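Local structure of amine oxidase (Emericella nidulans, 3PGB) at residues A[387-392]-A[528-533]; A[396-401]-A[632-637]; A[519-524]-A[697-702]; A[251-256]-A[506-511]. The protein probably catalyses the oxidative deamination of primary amines, using a copper ion together with one topaquinone cofactor in each subunit. All coordinates share one frame; numbering follows the deposited sequence.

Contacts 1 and 3 lie closest, their centres about 9 Å apart, and share the copper ion: H532 comes from strand 532-542 and H698 from its sheet neighbour 686-698. Contact 2 sits about 11 Å from contact 1 on its other flank, where strand 400-402 pairs with 374-389. Contact 4, about 11 Å from contacts 1 and 3, brings the loop before strand 511-512 against the 3-10 turn 251-253 and the start of strand 255-263. In sequence, contact 4 closes before contact 3 opens, whereas the segments of contact 1 alternate with those of every other contact. Residues distant in sequence thus converge around one metal site; all four contacts reach the second subunit, contact 4 through Y507.

Contact 1: residues A[387-392]-A[528-533]. With CU (copper (II) ion), chain D.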
loop_
_atom_site.group_PDB
_atom_site.type_symbol
_atom_site.label_atom_id
_atom_site.label_comp_id
_atom_site.label_asym_id
_atom_site.label_seq_id
_atom_site.Cartn_x
_atom_site.Cartn_y
_atom_site.Cartn_z
ATOM N N ALA A 387 -7.677 -11.597 -16.895
ATOM C CA ALA A 387 -6.471 -11.098 -17.547
ATOM C C ALA A 387 -6.850 -10.654 -18.956
ATOM O O ALA A 387 -6.822 -11.450 -19.904
ATOM C CB ALA A 387 -5.405 -12.172 -17.596
ATOM N N HIS A 388 -7.217 -9.379 -19.076
ATOM C CA HIS A 388 -7.716 -8.817 -20.328
ATOM C C HIS A 388 -6.588 -8.106 -21.059
ATOM O O HIS A 388 -6.052 -7.126 -20.563
ATOM C CB HIS A 388 -8.846 -7.833 -20.035
ATOM C CG HIS A 388 -9.728 -7.555 -21.210
ATOM N ND1 HIS A 388 -9.253 -7.026 -22.392
ATOM C CD2 HIS A 388 -11.060 -7.721 -21.380
ATOM C CE1 HIS A 388 -10.253 -6.887 -23.241
ATOM N NE2 HIS A 388 -11.362 -7.300 -22.652
ATOM N N TYR A 389 -6.238 -8.605 -22.240
ATOM C CA TYR A 389 -5.146 -8.043 -23.038
ATOM C C TYR A 389 -5.644 -7.128 -24.165
ATOM O O TYR A 389 -6.844 -7.004 -24.409
ATOM C CB TYR A 389 -4.302 -9.172 -23.630
ATOM C CG TYR A 389 -3.514 -9.923 -22.597
ATOM C CD1 TYR A 389 -4.133 -10.845 -21.754
ATOM C CD2 TYR A 389 -2.151 -9.716 -22.457
ATOM C CE1 TYR A 389 -3.408 -11.527 -20.800
ATOM C CE2 TYR A 389 -1.425 -10.393 -21.510
ATOM C CZ TYR A 389 -2.055 -11.294 -20.682
ATOM O OH TYR A 389 -1.311 -11.967 -19.743
ATOM N N ALA A 390 -4.689 -6.482 -24.830
ATOM C CA ALA A 390 -4.951 -5.659 -26.007
ATOM C C ALA A 390 -3.674 -5.611 -26.820
ATOM O O ALA A 390 -2.579 -5.696 -26.254
ATOM C CB ALA A 390 -5.376 -4.257 -25.605
ATOM N N ALA A 391 -3.808 -5.480 -28.137
ATOM C CA ALA A 391 -2.650 -5.447 -29.025
ATOM C C ALA A 391 -3.061 -5.112 -30.450
ATOM O O ALA A 391 -4.246 -5.096 -30.773
ATOM C CB ALA A 391 -1.919 -6.777 -28.990
ATOM N N ASN A 392 -2.072 -4.854 -31.298
ATOM C CA ASN A 392 -2.313 -4.658 -32.721
ATOM C C ASN A 392 -2.355 -5.989 -33.476
ATOM O O ASN A 392 -2.540 -5.999 -34.687
ATOM C CB ASN A 392 -1.241 -3.741 -33.325
ATOM C CG ASN A 392 -1.681 -3.087 -34.628
ATOM O OD1 ASN A 392 -2.872 -2.993 -34.923
ATOM N ND2 ASN A 392 -0.716 -2.617 -35.408
ATOM N N SER A 528 7.581 -7.487 -27.465
ATOM C CA SER A 528 6.771 -6.458 -26.839
ATOM C C SER A 528 6.284 -6.948 -25.490
ATOM O O SER A 528 5.842 -8.089 -25.357
ATOM C CB SER A 528 5.562 -6.106 -27.695
ATOM O OG SER A 528 4.671 -5.276 -26.970
ATOM N N GLY A 529 6.353 -6.070 -24.496
ATOM C CA GLY A 529 5.843 -6.380 -23.178
ATOM C C GLY A 529 4.338 -6.538 -23.187
ATOM O O GLY A 529 3.796 -7.241 -22.338
ATOM N N SER A 530 3.676 -5.891 -24.154
ATOM C CA SER A 530 2.224 -5.974 -24.348
ATOM C C SER A 530 1.519 -5.132 -23.283
ATOM O O SER A 530 2.130 -4.231 -22.697
ATOM C CB SER A 530 1.742 -7.437 -24.335
ATOM O OG SER A 530 0.514 -7.612 -25.025
ATOM N N MET A 531 0.232 -5.398 -23.060
ATOM C CA MET A 531 -0.514 -4.729 -22.003
ATOM C C MET A 531 -1.696 -5.576 -21.579
ATOM O O MET A 531 -2.261 -6.298 -22.392
ATOM C CB MET A 531 -0.989 -3.344 -22.456
ATOM C CG MET A 531 -1.900 -3.333 -23.674
ATOM S SD MET A 531 -2.297 -1.664 -24.239
ATOM C CE MET A 531 -3.148 -1.009 -22.796
ATOM N N HIS A 532 -2.054 -5.501 -20.302
ATOM C CA HIS A 532 -3.216 -6.225 -19.801
ATOM C C HIS A 532 -3.702 -5.669 -18.470
ATOM O O HIS A 532 -2.924 -5.091 -17.708
ATOM C CB HIS A 532 -2.916 -7.726 -19.667
ATOM C CG HIS A 532 -1.725 -8.033 -18.811
ATOM N ND1 HIS A 532 -0.444 -8.091 -19.311
ATOM C CD2 HIS A 532 -1.624 -8.291 -17.485
ATOM C CE1 HIS A 532 0.396 -8.365 -18.329
ATOM N NE2 HIS A 532 -0.293 -8.497 -17.211
ATOM N N ASP A 533 -4.997 -5.832 -18.211
ATOM C CA ASP A 533 -5.572 -5.506 -16.912
ATOM C C ASP A 533 -5.767 -6.787 -16.105
ATOM O O ASP A 533 -6.347 -7.763 -16.594
ATOM C CB ASP A 533 -6.920 -4.796 -17.063
ATOM C CG ASP A 533 -6.785 -3.301 -17.332
ATOM O OD1 ASP A 533 -5.649 -2.772 -17.406
ATOM O OD2 ASP A 533 -7.845 -2.648 -17.468
HETATM CU CU CU D . 0.464 -8.608 -15.323
HETATM O O HOH W 1 1.724 -10.734 -15.535
#
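H532 lies alongside Y389, the two side chains pointing the same way from neighbouring antiparallel strands. The H532 side chain can be followed outward from CB. That carbon sits over the centre of the Y389 ring, 3.5 Å from its centroid and only 11° off the ring normal, which defines a CH-pi contact. CG follows at 3.6 Å from Y389 CE2. A chi1 of 56° sets this CG between the backbone N and the carbonyl carbon, holding the imidazole close beside the phenol. H532 ND1 then approaches Y389 CE2 to 3.3 Å. The two ring planes are inclined at 36°, so the pair is oblique, with Y389 OH above the middle of the imidazole. At the tip, H532 NE2 binds the copper ion at 2.0 Å, flanked by CD2 and CE1, each 3.0 Å from it.

The backbones account for this proximity. H388 and D533 form a hydrogen-bonded antiparallel pair, H388 N to D533 O at 3.1 Å and D533 N to H388 O at 2.9 Å. Y389 and H532 form the next, non-hydrogen-bonded pair, which puts both side chains on the same face of the sheet. Beyond it the pairing frays: the bond from A390 N to M531 O is weak at 3.4 Å. On the other sheet face, H388 NE2 bonds to S632, while the D533 carboxylate meets T628 and H697.

Y389 OH is hydrogen-bonded to O4 of the topaquinone at position 484. With H534 and H698 as the other histidine ligands, the arrangement is the copper and topaquinone active site of the copper amine oxidases.

Contact 2: residues A[396-401]-A[632-637]; sequences QSSVAY and SSNLVH
A buried side-chain-to-backbone contact joins N634, in the loop between strands 613-619 and 646-650, to the last turn of helix 394-398, with a small apolar patch beside it on strand 400-402. The polar evidence is one well-formed hydrogen bond: N634 ND2 donates to S397 O at 2.9 Å with an N-H...O angle of 164°. The acceptor lies only 5° out of the amide plane, so the amide is turned squarely to present this N-H. S398 O is also near, 3.1 Å from N634 ND2, but the angle there is too poor for a bond. On the other branch of the amide, N634 OD1 rests against S398 CA at 3.3 Å.

With CB directed toward 396-401 and CG anti to its own carbonyl carbon (chi1 -69°), N634 brings its amide to the carbonyls of S397 and S398 and leaves its CB to pack on A400 CB at 3.7 Å. The same methyl group of A400 meets a branch of L635, CD2, also at 3.7 Å, and so fits against two successive residues of the loop.

The loop has its own internal bracing. S632 OG accepts from L635 N at 3.1 Å, an ST motif, and S632 O accepts from V636 N.

Strand 374-389 pairs edge to edge with 400-402 and also meets the loop: V399 and Y401 pair with Y389 and A387, N634 packs on H388, and L635 on L386. From the second subunit, W565 covers S397, and N572 offers its backbone N to S633 OG.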
loop_
_atom_site.group_PDB
_atom_site.type_symbol
_atom_site.label_atom_id
_atom_site.label_comp_id
_atom_site.label_asym_id
_atom_site.label_seq_id
_atom_site.Cartn_x
_atom_site.Cartn_y
_atom_site.Cartn_z
ATOM N N GLN A 396 -3.236 -11.563 -29.181
ATOM C CA GLN A 396 -3.143 -10.758 -27.964
ATOM C C GLN A 396 -4.318 -9.817 -27.796
ATOM O O GLN A 396 -4.733 -9.555 -26.666
ATOM C CB GLN A 396 -1.837 -9.957 -27.921
ATOM C CG GLN A 396 -0.640 -10.780 -27.518
ATOM C CD GLN A 396 -0.772 -11.316 -26.118
ATOM O OE1 GLN A 396 -0.596 -10.584 -25.145
ATOM N NE2 GLN A 396 -1.098 -12.601 -26.006
ATOM N N SER A 397 -4.855 -9.315 -28.906
ATOM C CA SER A 397 -6.059 -8.476 -28.859
ATOM C C SER A 397 -7.256 -9.229 -28.275
ATOM O O SER A 397 -8.093 -8.644 -27.600
ATOM C CB SER A 397 -6.410 -7.946 -30.253
ATOM O OG SER A 397 -7.602 -7.181 -30.233
ATOM N N SER A 398 -7.316 -10.529 -28.524
ATOM C CA SER A 398 -8.483 -11.334 -28.181
ATOM C C SER A 398 -8.400 -12.022 -26.828
ATOM O O SER A 398 -9.407 -12.541 -26.359
ATOM C CB SER A 398 -8.702 -12.399 -29.255
ATOM O OG SER A 398 -8.879 -11.812 -30.535
ATOM N N VAL A 399 -7.224 -12.061 -26.202
ATOM C CA VAL A 399 -7.092 -12.771 -24.925
ATOM C C VAL A 399 -7.816 -12.034 -23.796
ATOM O O VAL A 399 -7.582 -10.850 -23.549
ATOM C CB VAL A 399 -5.621 -13.019 -24.516
ATOM C CG1 VAL A 399 -5.554 -13.552 -23.097
ATOM C CG2 VAL A 399 -4.963 -14.006 -25.456
ATOM N N ALA A 400 -8.721 -12.750 -23.140
ATOM C CA ALA A 400 -9.376 -12.276 -21.930
ATOM C C ALA A 400 -9.571 -13.480 -21.010
ATOM O O ALA A 400 -10.659 -14.039 -20.924
ATOM C CB ALA A 400 -10.699 -11.611 -22.260
ATOM N N TYR A 401 -8.488 -13.881 -20.346
ATOM C CA TYR A 401 -8.502 -15.054 -19.475
ATOM C C TYR A 401 -9.451 -14.869 -18.298
ATOM O O TYR A 401 -9.476 -13.817 -17.663
ATOM C CB TYR A 401 -7.099 -15.370 -18.928
ATOM C CG TYR A 401 -6.114 -15.879 -19.957
ATOM C CD1 TYR A 401 -6.386 -17.017 -20.699
ATOM C CD2 TYR A 401 -4.905 -15.237 -20.168
ATOM C CE1 TYR A 401 -5.498 -17.486 -21.634
ATOM C CE2 TYR A 401 -4.006 -15.701 -21.104
ATOM C CZ TYR A 401 -4.311 -16.831 -21.835
ATOM O OH TYR A 401 -3.434 -17.321 -22.777
ATOM N N SER A 632 -16.279 -4.697 -23.636
ATOM C CA SER A 632 -15.283 -5.561 -24.271
ATOM C C SER A 632 -15.884 -6.500 -25.319
ATOM O O SER A 632 -16.878 -7.176 -25.062
ATOM C CB SER A 632 -14.546 -6.386 -23.213
ATOM O OG SER A 632 -13.811 -7.440 -23.808
ATOM N N SER A 633 -15.273 -6.526 -26.497
ATOM C CA SER A 633 -15.641 -7.473 -27.545
ATOM C C SER A 633 -15.201 -8.894 -27.184
ATOM O O SER A 633 -15.828 -9.863 -27.607
ATOM C CB SER A 633 -15.024 -7.061 -28.889
ATOM O OG SER A 633 -15.535 -5.815 -29.341
ATOM N N ASN A 634 -14.126 -9.021 -26.407
ATOM C CA ASN A 634 -13.659 -10.332 -25.959
ATOM C C ASN A 634 -14.618 -10.997 -24.974
ATOM O O ASN A 634 -14.867 -12.208 -25.042
ATOM C CB ASN A 634 -12.302 -10.218 -25.265
ATOM C CG ASN A 634 -11.185 -9.853 -26.204
ATOM O OD1 ASN A 634 -11.358 -9.812 -27.423
ATOM N ND2 ASN A 634 -10.017 -9.584 -25.635
ATOM N N LEU A 635 -15.132 -10.196 -24.045
ATOM C CA LEU A 635 -15.877 -10.715 -22.909
ATOM C C LEU A 635 -17.360 -10.832 -23.184
ATOM O O LEU A 635 -17.992 -11.800 -22.774
ATOM C CB LEU A 635 -15.667 -9.819 -21.684
ATOM C CG LEU A 635 -14.318 -9.929 -20.983
ATOM C CD1 LEU A 635 -14.307 -9.032 -19.761
ATOM C CD2 LEU A 635 -14.037 -11.369 -20.598
ATOM N N VAL A 636 -17.912 -9.834 -23.866
ATOM C CA VAL A 636 -19.354 -9.724 -24.049
ATOM C C VAL A 636 -20.015 -9.726 -22.658
ATOM O O VAL A 636 -19.804 -8.785 -21.898
ATOM C CB VAL A 636 -19.884 -10.804 -25.022
ATOM C CG1 VAL A 636 -21.355 -10.578 -25.344
ATOM C CG2 VAL A 636 -19.067 -10.784 -26.302
ATOM N N HIS A 637 -20.768 -10.763 -22.299
ATOM C CA HIS A 637 -21.452 -10.781 -20.998
ATOM C C HIS A 637 -20.711 -11.601 -19.920
ATOM O O HIS A 637 -21.236 -11.778 -18.818
ATOM C CB HIS A 637 -22.887 -11.310 -21.154
ATOM C CG HIS A 637 -23.745 -10.482 -22.060
ATOM N ND1 HIS A 637 -24.008 -9.148 -21.826
ATOM C CD2 HIS A 637 -24.425 -10.806 -23.186
ATOM C CE1 HIS A 637 -24.798 -8.682 -22.776
ATOM N NE2 HIS A 637 -25.069 -9.668 -23.614
#

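Contact 3: residues A[519-524]-A[697-702]; sequences FGYQIH and HHVPHT. With CU (copper (II) ion), chain D.
G520 begins the approach, its CA 4.1 Å from V699 CG1. Its phi of 151° is one at which a CB would be jammed against the preceding carbonyl oxygen, so glycine suits this turn into the contact.

Y521 follows and carries the first half of the interface. The Y521 and V699 side chains cross at about a right angle, with Y521 CE2 3.6 Å from V699 CG1. P700 O lies at the ring edge, near its plane, 3.6 Å from Y521 CD2. One water links the two backbones, hydrogen-bonded to Y521 N and to P700 O, each at 2.7 Å.

I523 makes the second half. Its chi1 of 61° leaves CG2 anti to the carbonyl carbon, and this branch presses on the peptide between H701 and T702, with I523 CG2 3.4 Å from H701 C. Alongside, I523 CB meets the methyl of T702, CG2, at 3.7 Å. I523 and H524 both face L527 of strand 527-528, a classic beta bulge.

Residues 520-523 and 699-702 run in nearly the same direction, 12° apart, where 697-702 leaves strand 686-698 just after the copper ligand H698. P700 packs over a face of that ligand's ring and against I508, while Y521 pairs with G529 ahead of strand 532-542. N723 and L725 of the second subunit take up the polar ends of H701 and T702.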
loop_
_atom_site.group_PDB
_atom_site.type_symbol
_atom_site.label_atom_id
_atom_site.label_comp_id
_atom_site.label_asym_id
_atom_site.label_seq_id
_atom_site.Cartn_x
_atom_site.Cartn_y
_atom_site.Cartn_z
ATOM N N PHE A 519 0.367 -0.470 -28.198
ATOM C CA PHE A 519 -0.132 -1.421 -27.213
ATOM C C PHE A 519 0.973 -1.979 -26.319
ATOM O O PHE A 519 0.854 -3.097 -25.814
ATOM C CB PHE A 519 -0.851 -2.568 -27.923
ATOM C CG PHE A 519 -1.967 -2.124 -28.820
ATOM C CD1 PHE A 519 -3.279 -2.102 -28.361
ATOM C CD2 PHE A 519 -1.712 -1.737 -30.121
ATOM C CE1 PHE A 519 -4.317 -1.695 -29.192
ATOM C CE2 PHE A 519 -2.735 -1.326 -30.951
ATOM C CZ PHE A 519 -4.045 -1.308 -30.488
ATOM N N GLY A 520 2.036 -1.205 -26.117
ATOM C CA GLY A 520 3.119 -1.609 -25.220
ATOM C C GLY A 520 4.481 -1.046 -25.586
ATOM O O GLY A 520 4.601 -0.181 -26.464
ATOM N N TYR A 521 5.503 -1.546 -24.895
ATOM C CA TYR A 521 6.889 -1.212 -25.180
ATOM C C TYR A 521 7.586 -2.381 -25.847
ATOM O O TYR A 521 7.260 -3.537 -25.593
ATOM C CB TYR A 521 7.654 -0.925 -23.892
ATOM C CG TYR A 521 6.971 0.008 -22.930
ATOM C CD1 TYR A 521 6.746 1.333 -23.261
ATOM C CD2 TYR A 521 6.583 -0.428 -21.673
ATOM C CE1 TYR A 521 6.138 2.198 -22.375
ATOM C CE2 TYR A 521 5.978 0.429 -20.779
ATOM C CZ TYR A 521 5.760 1.741 -21.140
ATOM O OH TYR A 521 5.150 2.590 -20.259
ATOM N N GLN A 522 8.573 -2.077 -26.677
ATOM C CA GLN A 522 9.529 -3.081 -27.092
ATOM C C GLN A 522 10.529 -3.274 -25.947
ATOM O O GLN A 522 11.218 -2.331 -25.559
ATOM C CB GLN A 522 10.240 -2.646 -28.372
ATOM C CG GLN A 522 11.164 -3.700 -28.946
ATOM C CD GLN A 522 11.532 -3.442 -30.396
ATOM O OE1 GLN A 522 12.258 -4.244 -30.989
ATOM N N ILE A 523 10.597 -4.485 -25.403
ATOM C CA ILE A 523 11.471 -4.774 -24.256
ATOM C C ILE A 523 12.592 -5.780 -24.545
ATOM O O ILE A 523 13.436 -6.026 -23.677
ATOM C CB ILE A 523 10.648 -5.245 -23.031
ATOM C CG1 ILE A 523 9.880 -6.536 -23.338
ATOM C CG2 ILE A 523 9.682 -4.141 -22.594
ATOM C CD1 ILE A 523 9.280 -7.167 -22.121
ATOM N N HIS A 524 12.604 -6.354 -25.750
ATOM C CA HIS A 524 13.693 -7.247 -26.185
ATOM C C HIS A 524 13.800 -7.308 -27.715
ATOM O O HIS A 524 12.940 -6.791 -28.419
ATOM C CB HIS A 524 13.516 -8.654 -25.607
ATOM C CG HIS A 524 14.809 -9.316 -25.248
ATOM N ND1 HIS A 524 15.316 -10.391 -25.946
ATOM C CD2 HIS A 524 15.709 -9.039 -24.276
ATOM C CE1 HIS A 524 16.467 -10.754 -25.413
ATOM N NE2 HIS A 524 16.730 -9.950 -24.398
ATOM N N HIS A 697 -3.258 -2.203 -13.758
ATOM C CA HIS A 697 -2.991 -1.967 -15.166
ATOM C C HIS A 697 -1.523 -2.295 -15.371
ATOM O O HIS A 697 -0.652 -1.644 -14.791
ATOM C CB HIS A 697 -3.260 -0.513 -15.559
ATOM C CG HIS A 697 -4.646 -0.045 -15.250
ATOM N ND1 HIS A 697 -5.755 -0.486 -15.941
ATOM C CD2 HIS A 697 -5.101 0.837 -14.331
ATOM C CE1 HIS A 697 -6.834 0.099 -15.452
ATOM N NE2 HIS A 697 -6.465 0.910 -14.479
ATOM N N HIS A 698 -1.249 -3.307 -16.189
ATOM C CA HIS A 698 0.104 -3.818 -16.339
ATOM C C HIS A 698 0.573 -3.684 -17.781
ATOM O O HIS A 698 0.109 -4.409 -18.666
ATOM C CB HIS A 698 0.164 -5.274 -15.872
ATOM C CG HIS A 698 1.555 -5.799 -15.685
ATOM N ND1 HIS A 698 1.822 -7.137 -15.500
ATOM C CD2 HIS A 698 2.754 -5.170 -15.667
ATOM C CE1 HIS A 698 3.125 -7.310 -15.368
ATOM N NE2 HIS A 698 3.713 -6.133 -15.465
ATOM N N VAL A 699 1.476 -2.729 -18.002
ATOM C CA VAL A 699 2.169 -2.567 -19.268
ATOM C C VAL A 699 3.622 -2.979 -19.040
ATOM O O VAL A 699 4.455 -2.141 -18.706
ATOM C CB VAL A 699 2.098 -1.108 -19.771
ATOM C CG1 VAL A 699 2.722 -0.994 -21.161
ATOM C CG2 VAL A 699 0.654 -0.625 -19.789
ATOM N N PRO A 700 3.931 -4.279 -19.207
ATOM C CA PRO A 700 5.252 -4.769 -18.839
ATOM C C PRO A 700 6.402 -4.063 -19.544
ATOM O O PRO A 700 6.349 -3.857 -20.765
ATOM C CB PRO A 700 5.203 -6.241 -19.257
ATOM C CG PRO A 700 3.791 -6.581 -19.227
ATOM C CD PRO A 700 3.111 -5.371 -19.759
ATOM N N HIS A 701 7.426 -3.712 -18.759
ATOM C CA HIS A 701 8.660 -3.129 -19.271
ATOM C C HIS A 701 9.812 -4.136 -19.154
ATOM O O HIS A 701 9.589 -5.306 -18.835
ATOM C CB HIS A 701 8.965 -1.799 -18.552
ATOM C CG HIS A 701 9.499 -1.947 -17.156
ATOM N ND1 HIS A 701 10.781 -1.577 -16.809
ATOM C CD2 HIS A 701 8.914 -2.383 -16.016
ATOM C CE1 HIS A 701 10.972 -1.798 -15.522
ATOM N NE2 HIS A 701 9.854 -2.289 -15.017
ATOM N N THR A 702 11.037 -3.676 -19.407
ATOM C CA THR A 702 12.208 -4.549 -19.421
ATOM C C THR A 702 12.464 -5.216 -18.069
ATOM O O THR A 702 13.025 -6.308 -18.007
ATOM C CB THR A 702 13.478 -3.779 -19.846
ATOM O OG1 THR A 702 13.644 -2.620 -19.009
ATOM C CG2 THR A 702 13.391 -3.360 -21.311
HETATM CU CU CU D . 0.464 -8.608 -15.323
HETATM O O HOH W 2 4.920 -3.458 -23.018
HETATM O O HOH W 1 1.724 -10.734 -15.535
#

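Contact 4: residues A[251-256]-A[506-511]; sequences ETLLPL and GYIQSA
L253 wedges between Y507 and I508, crossing each of their side chains at about a right angle. Its two branches divide the work: L253 CD1 comes to the edge of the tyrosine ring, in its plane, 3.6 Å from Y507 CD2, while L253 CD2 reaches I508 CG1 at 3.5 Å.

T252 crosses Y507 on a slant and bonds to the backbone just beyond it. A chi1 of 72° directs T252 OG1 to I508 O, a short donation of 2.6 Å that arrives from above the carbonyl plane, 39° out of it. A second bond, from S510 N to T252 O, is modelled at 2.8 Å, but that oxygen sits too close to S510 CB, so its exact position is doubtful.

Further along, the P255 ring lies against S510 and A511, with P255 CD 3.7 Å from S510 OG. This hydroxyl is itself hydrogen-bonded to S528 O.

P255 opens strand 255-263, the middle strand of a five-stranded antiparallel sheet, and also packs on M239 of neighbouring strand 235-242. A511 starts strand 511-512, paired with 527-528. The I508 side chain lies about 4 Å, nearest atoms, from that of the copper ligand H698, and the Y507 ring meets H459 of the second subunit edge-to-face.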
loop_
_atom_site.group_PDB
_atom_site.type_symbol
_atom_site.label_atom_id
_atom_site.label_comp_id
_atom_site.label_asym_id
_atom_site.label_seq_id
_atom_site.Cartn_x
_atom_site.Cartn_y
_atom_site.Cartn_z
ATOM N N GLU A 251 8.221 -20.017 -22.512
ATOM C CA GLU A 251 7.618 -19.954 -23.846
ATOM C C GLU A 251 6.768 -18.706 -24.067
ATOM O O GLU A 251 6.775 -18.139 -25.163
ATOM C CB GLU A 251 6.777 -21.195 -24.140
ATOM C CG GLU A 251 6.196 -21.198 -25.564
ATOM C CD GLU A 251 5.553 -22.516 -25.950
ATOM O OE1 GLU A 251 4.465 -22.474 -26.561
ATOM O OE2 GLU A 251 6.125 -23.586 -25.640
ATOM N N THR A 252 6.049 -18.272 -23.034
ATOM C CA THR A 252 5.204 -17.083 -23.151
ATOM C C THR A 252 6.007 -15.795 -23.418
ATOM O O THR A 252 5.416 -14.765 -23.705
ATOM C CB THR A 252 4.278 -16.886 -21.914
ATOM O OG1 THR A 252 5.046 -16.464 -20.778
ATOM C CG2 THR A 252 3.520 -18.167 -21.583
ATOM N N LEU A 253 7.337 -15.859 -23.319
ATOM C CA LEU A 253 8.227 -14.780 -23.776
ATOM C C LEU A 253 8.756 -14.955 -25.206
ATOM O O LEU A 253 9.617 -14.190 -25.625
ATOM C CB LEU A 253 9.440 -14.656 -22.848
ATOM C CG LEU A 253 9.172 -14.317 -21.381
ATOM C CD1 LEU A 253 10.496 -14.125 -20.654
ATOM C CD2 LEU A 253 8.284 -13.085 -21.248
ATOM N N LEU A 254 8.244 -15.933 -25.955
ATOM C CA LEU A 254 8.811 -16.291 -27.259
ATOM C C LEU A 254 7.809 -16.293 -28.434
ATOM O O LEU A 254 7.795 -17.228 -29.229
ATOM C CB LEU A 254 9.476 -17.673 -27.153
ATOM C CG LEU A 254 10.484 -17.856 -26.015
ATOM C CD1 LEU A 254 10.985 -19.293 -25.976
ATOM C CD2 LEU A 254 11.653 -16.862 -26.140
ATOM N N PRO A 255 6.986 -15.237 -28.567
ATOM C CA PRO A 255 6.083 -15.167 -29.723
ATOM C C PRO A 255 6.851 -15.006 -31.035
ATOM O O PRO A 255 7.968 -14.483 -31.025
ATOM C CB PRO A 255 5.248 -13.918 -29.438
ATOM C CG PRO A 255 6.116 -13.069 -28.575
ATOM C CD PRO A 255 6.914 -14.020 -27.739
ATOM N N LEU A 256 6.265 -15.453 -32.147
ATOM C CA LEU A 256 6.962 -15.422 -33.449
ATOM C C LEU A 256 6.300 -14.549 -34.522
ATOM O O LEU A 256 6.963 -14.144 -35.475
ATOM C CB LEU A 256 7.174 -16.840 -33.978
ATOM C CG LEU A 256 8.084 -17.751 -33.148
ATOM C CD1 LEU A 256 8.309 -19.065 -33.891
ATOM C CD2 LEU A 256 9.419 -17.074 -32.832
ATOM N N GLY A 506 5.909 -14.291 -11.862
ATOM C CA GLY A 506 5.922 -15.271 -12.935
ATOM C C GLY A 506 6.170 -14.627 -14.289
ATOM O O GLY A 506 6.640 -13.491 -14.371
ATOM N N TYR A 507 5.844 -15.361 -15.348
ATOM C CA TYR A 507 6.118 -14.932 -16.715
ATOM C C TYR A 507 4.960 -14.144 -17.283
ATOM O O TYR A 507 3.802 -14.502 -17.091
ATOM C CB TYR A 507 6.380 -16.139 -17.613
ATOM C CG TYR A 507 7.772 -16.690 -17.483
ATOM C CD1 TYR A 507 8.051 -17.725 -16.606
ATOM C CD2 TYR A 507 8.811 -16.175 -18.235
ATOM C CE1 TYR A 507 9.328 -18.230 -16.481
ATOM C CE2 TYR A 507 10.089 -16.678 -18.122
ATOM C CZ TYR A 507 10.341 -17.705 -17.238
ATOM O OH TYR A 507 11.608 -18.218 -17.109
ATOM N N ILE A 508 5.272 -13.071 -17.994
ATOM C CA ILE A 508 4.250 -12.326 -18.694
ATOM C C ILE A 508 3.876 -13.098 -19.959
ATOM O O ILE A 508 4.680 -13.871 -20.480
ATOM C CB ILE A 508 4.706 -10.879 -19.028
ATOM C CG1 ILE A 508 5.811 -10.859 -20.089
ATOM C CG2 ILE A 508 5.160 -10.166 -17.760
ATOM C CD1 ILE A 508 6.187 -9.446 -20.563
ATOM N N GLN A 509 2.649 -12.911 -20.435
ATOM C CA GLN A 509 2.292 -13.405 -21.751
ATOM C C GLN A 509 2.632 -12.315 -22.743
ATOM O O GLN A 509 1.961 -11.280 -22.817
ATOM C CB GLN A 509 0.829 -13.808 -21.860
ATOM C CG GLN A 509 0.567 -14.561 -23.146
ATOM C CD GLN A 509 -0.817 -15.122 -23.218
ATOM O OE1 GLN A 509 -1.671 -14.593 -23.926
ATOM N NE2 GLN A 509 -1.059 -16.196 -22.482
ATOM N N SER A 510 3.684 -12.582 -23.507
ATOM C CA SER A 510 4.346 -11.595 -24.343
ATOM C C SER A 510 3.558 -11.315 -25.615
ATOM O O SER A 510 2.521 -11.925 -25.858
ATOM C CB SER A 510 5.736 -12.127 -24.687
ATOM O OG SER A 510 6.500 -11.196 -25.407
ATOM N N ALA A 511 4.051 -10.373 -26.412
ATOM C CA ALA A 511 3.490 -10.075 -27.726
ATOM C C ALA A 511 4.630 -9.812 -28.697
ATOM O O ALA A 511 5.670 -9.285 -28.303
ATOM C CB ALA A 511 2.570 -8.867 -27.650
#